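Local atomic coordinates of sugar isomerase (Sinorhizobium meliloti, PDB entry 3QC0), a protein that probably isomerises a sugar, using a TIM barrel related to that of xylose isomerase, and binds a zinc ion in the barrel. Residues 64-70 / 99-105. Sequence-based numbering, arbitrary orientation.
Sequences LCRGGFF and CLVLVAG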
loop_
_atom_site.group_PDB
_atom_site.type_symbol
_atom_site.label_atom_id
_atom_site.label_comp_id
_atom_site.label_asym_id
_atom_site.label_seq_id
_atom_site.Cartn_x
_atom_site.Cartn_y
_atom_site.Cartn_z
ATOM N N LEU A 64 3.931 -13.413 -19.755
ATOM C CA LEU A 64 2.767 -14.286 -19.570
ATOM C C LEU A 64 2.327 -14.098 -18.113
ATOM O O LEU A 64 3.147 -14.197 -17.187
ATOM C CB LEU A 64 3.108 -15.752 -19.825
ATOM C CG LEU A 64 1.995 -16.770 -19.591
ATOM C CD1 LEU A 64 0.784 -16.551 -20.549
ATOM C CD2 LEU A 64 2.536 -18.214 -19.710
ATOM N N CYS A 65 1.038 -13.829 -17.925
ATOM C CA CYS A 65 0.470 -13.658 -16.593
ATOM C C CYS A 65 -0.358 -14.869 -16.188
ATOM O O CYS A 65 -1.357 -15.182 -16.874
ATOM C CB CYS A 65 -0.425 -12.440 -16.544
ATOM S SG CYS A 65 0.430 -10.885 -16.678
ATOM N N ARG A 66 -0.041 -15.579 -15.106
ATOM C CA ARG A 66 1.108 -15.378 -14.227
ATOM C C ARG A 66 1.390 -16.670 -13.501
ATOM O O ARG A 66 0.517 -17.527 -13.330
ATOM C CB ARG A 66 0.845 -14.242 -13.185
ATOM C CG ARG A 66 -0.252 -14.491 -12.148
ATOM C CD ARG A 66 -1.616 -14.367 -12.666
ATOM N NE ARG A 66 -2.632 -14.121 -11.630
ATOM C CZ ARG A 66 -3.645 -14.883 -11.287
ATOM N NH1 ARG A 66 -3.950 -16.041 -11.903
ATOM N NH2 ARG A 66 -4.441 -14.417 -10.312
ATOM N N GLY A 67 2.619 -16.784 -13.006
ATOM C CA GLY A 67 2.965 -17.769 -12.003
ATOM C C GLY A 67 2.953 -17.107 -10.627
ATOM O O GLY A 67 2.389 -16.017 -10.453
ATOM N N GLY A 68 3.540 -17.804 -9.677
ATOM C CA GLY A 68 3.631 -17.371 -8.290
ATOM C C GLY A 68 2.781 -18.218 -7.375
ATOM O O GLY A 68 2.717 -19.425 -7.488
ATOM N N PHE A 69 2.088 -17.530 -6.464
ATOM C CA PHE A 69 1.214 -18.147 -5.474
ATOM C C PHE A 69 1.874 -19.277 -4.730
ATOM O O PHE A 69 1.359 -20.384 -4.640
ATOM C CB PHE A 69 -0.125 -18.520 -6.152
ATOM C CG PHE A 69 -0.794 -17.317 -6.713
ATOM C CD1 PHE A 69 -1.435 -16.436 -5.868
ATOM C CD2 PHE A 69 -0.712 -17.016 -8.065
ATOM C CE1 PHE A 69 -2.014 -15.240 -6.363
ATOM C CE2 PHE A 69 -1.275 -15.840 -8.552
ATOM C CZ PHE A 69 -1.911 -14.967 -7.704
ATOM N N PHE A 70 3.027 -18.948 -4.123
ATOM C CA PHE A 70 3.846 -19.949 -3.457
ATOM C C PHE A 70 3.463 -20.367 -2.036
ATOM O O PHE A 70 3.536 -21.545 -1.713
ATOM C CB PHE A 70 5.318 -19.500 -3.460
ATOM C CG PHE A 70 5.898 -19.364 -4.834
ATOM C CD1 PHE A 70 6.241 -20.496 -5.549
ATOM C CD2 PHE A 70 6.173 -18.124 -5.382
ATOM C CE1 PHE A 70 6.784 -20.384 -6.789
ATOM C CE2 PHE A 70 6.742 -18.016 -6.628
ATOM C CZ PHE A 70 7.038 -19.168 -7.332
ATOM N N CYS A 99 9.144 -12.923 -20.482
ATOM C CA CYS A 99 9.260 -13.357 -19.106
ATOM C C CYS A 99 7.964 -14.010 -18.678
ATOM O O CYS A 99 6.909 -13.844 -19.345
ATOM C CB CYS A 99 9.581 -12.177 -18.126
ATOM S SG CYS A 99 8.283 -10.939 -17.994
ATOM N N LEU A 100 8.050 -14.743 -17.558
ATOM C CA LEU A 100 6.875 -15.197 -16.813
ATOM C C LEU A 100 6.748 -14.287 -15.601
ATOM O O LEU A 100 7.673 -14.223 -14.793
ATOM C CB LEU A 100 7.074 -16.630 -16.343
ATOM C CG LEU A 100 5.945 -17.193 -15.475
ATOM C CD1 LEU A 100 4.610 -17.241 -16.189
ATOM C CD2 LEU A 100 6.301 -18.556 -14.849
ATOM N N VAL A 101 5.626 -13.592 -15.515
ATOM C CA VAL A 101 5.368 -12.714 -14.384
ATOM C C VAL A 101 4.986 -13.552 -13.160
ATOM O O VAL A 101 4.204 -14.480 -13.275
ATOM C CB VAL A 101 4.261 -11.701 -14.740
ATOM C CG1 VAL A 101 3.883 -10.860 -13.524
ATOM C CG2 VAL A 101 4.723 -10.787 -15.901
ATOM N N LEU A 102 5.549 -13.224 -11.992
ATOM C CA LEU A 102 5.279 -13.948 -10.776
ATOM C C LEU A 102 4.572 -13.028 -9.773
ATOM O O LEU A 102 5.131 -11.998 -9.356
ATOM C CB LEU A 102 6.538 -14.520 -10.106
ATOM C CG LEU A 102 7.415 -15.450 -10.972
ATOM C CD1 LEU A 102 8.638 -15.866 -10.115
ATOM C CD2 LEU A 102 6.627 -16.658 -11.467
ATOM N N VAL A 103 3.362 -13.415 -9.416
ATOM C CA VAL A 103 2.553 -12.773 -8.377
ATOM C C VAL A 103 2.660 -13.666 -7.158
ATOM O O VAL A 103 2.212 -14.802 -7.184
ATOM C CB VAL A 103 1.108 -12.612 -8.855
ATOM C CG1 VAL A 103 0.226 -12.072 -7.721
ATOM C CG2 VAL A 103 1.018 -11.655 -10.038
ATOM N N ALA A 104 3.340 -13.186 -6.102
ATOM C CA ALA A 104 3.989 -14.057 -5.106
ATOM C C ALA A 104 3.073 -14.994 -4.331
ATOM O O ALA A 104 3.518 -16.037 -3.862
ATOM C CB ALA A 104 4.810 -13.217 -4.079
ATOM N N GLY A 105 1.828 -14.574 -4.115
ATOM C CA GLY A 105 0.929 -15.231 -3.181
ATOM C C GLY A 105 0.935 -14.517 -1.857
ATOM O O GLY A 105 1.945 -13.956 -1.449
#
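Phe-69 runs alongside Val-103, its CZ 3.6 Å from CG1 of the valine. The carbonyl O of Val-103 sits 3.7 Å above the centre of one ring face, yet that same oxygen takes the N-H of Phe-69 in its carbonyl plane, N to O 2.8 Å. With CG anti to the carbonyl carbon (chi1 -60°), the ring folds back over this oxygen. Beyond it, CE2 of Phe-69 lies above the Arg-66 guanidinium plane, toward its rim, while CG of Arg-66 meets CG2 of Val-103 at 3.8 Å. Replacing Phe-69 by alanine is likely to open a gap beside Val-103 CG1 and take the ring from the guanidinium rim.

This is the looser, partly exposed side, where Arg-66 NE hydrogen-bonds an unidentified molecule, probably from the crystallisation liquor. The opposite side of the sheet is tight: Leu-100 CD1 packs 3.5 Å from Leu-64 O, and Leu-102 CD2 lies 3.7 Å from Gly-68 N. Both leucine CD2 atoms pack close over Gly-67, which has no side chain. A cis peptide precedes Arg-66, and the parallel pairing resumes with Gly-67 N bonding Val-101 O at 2.8 Å.

The two strands belong to a beta-alpha-beta unit of the TIM barrel: Leu-64, Leu-100 and Leu-102 pack under helix 75-94, Phe-70 reaches helix 114-135, and Val-101 lies near the zinc ligands Glu-142 and His-204. Strands 34-36 and 139-141 flank the pair.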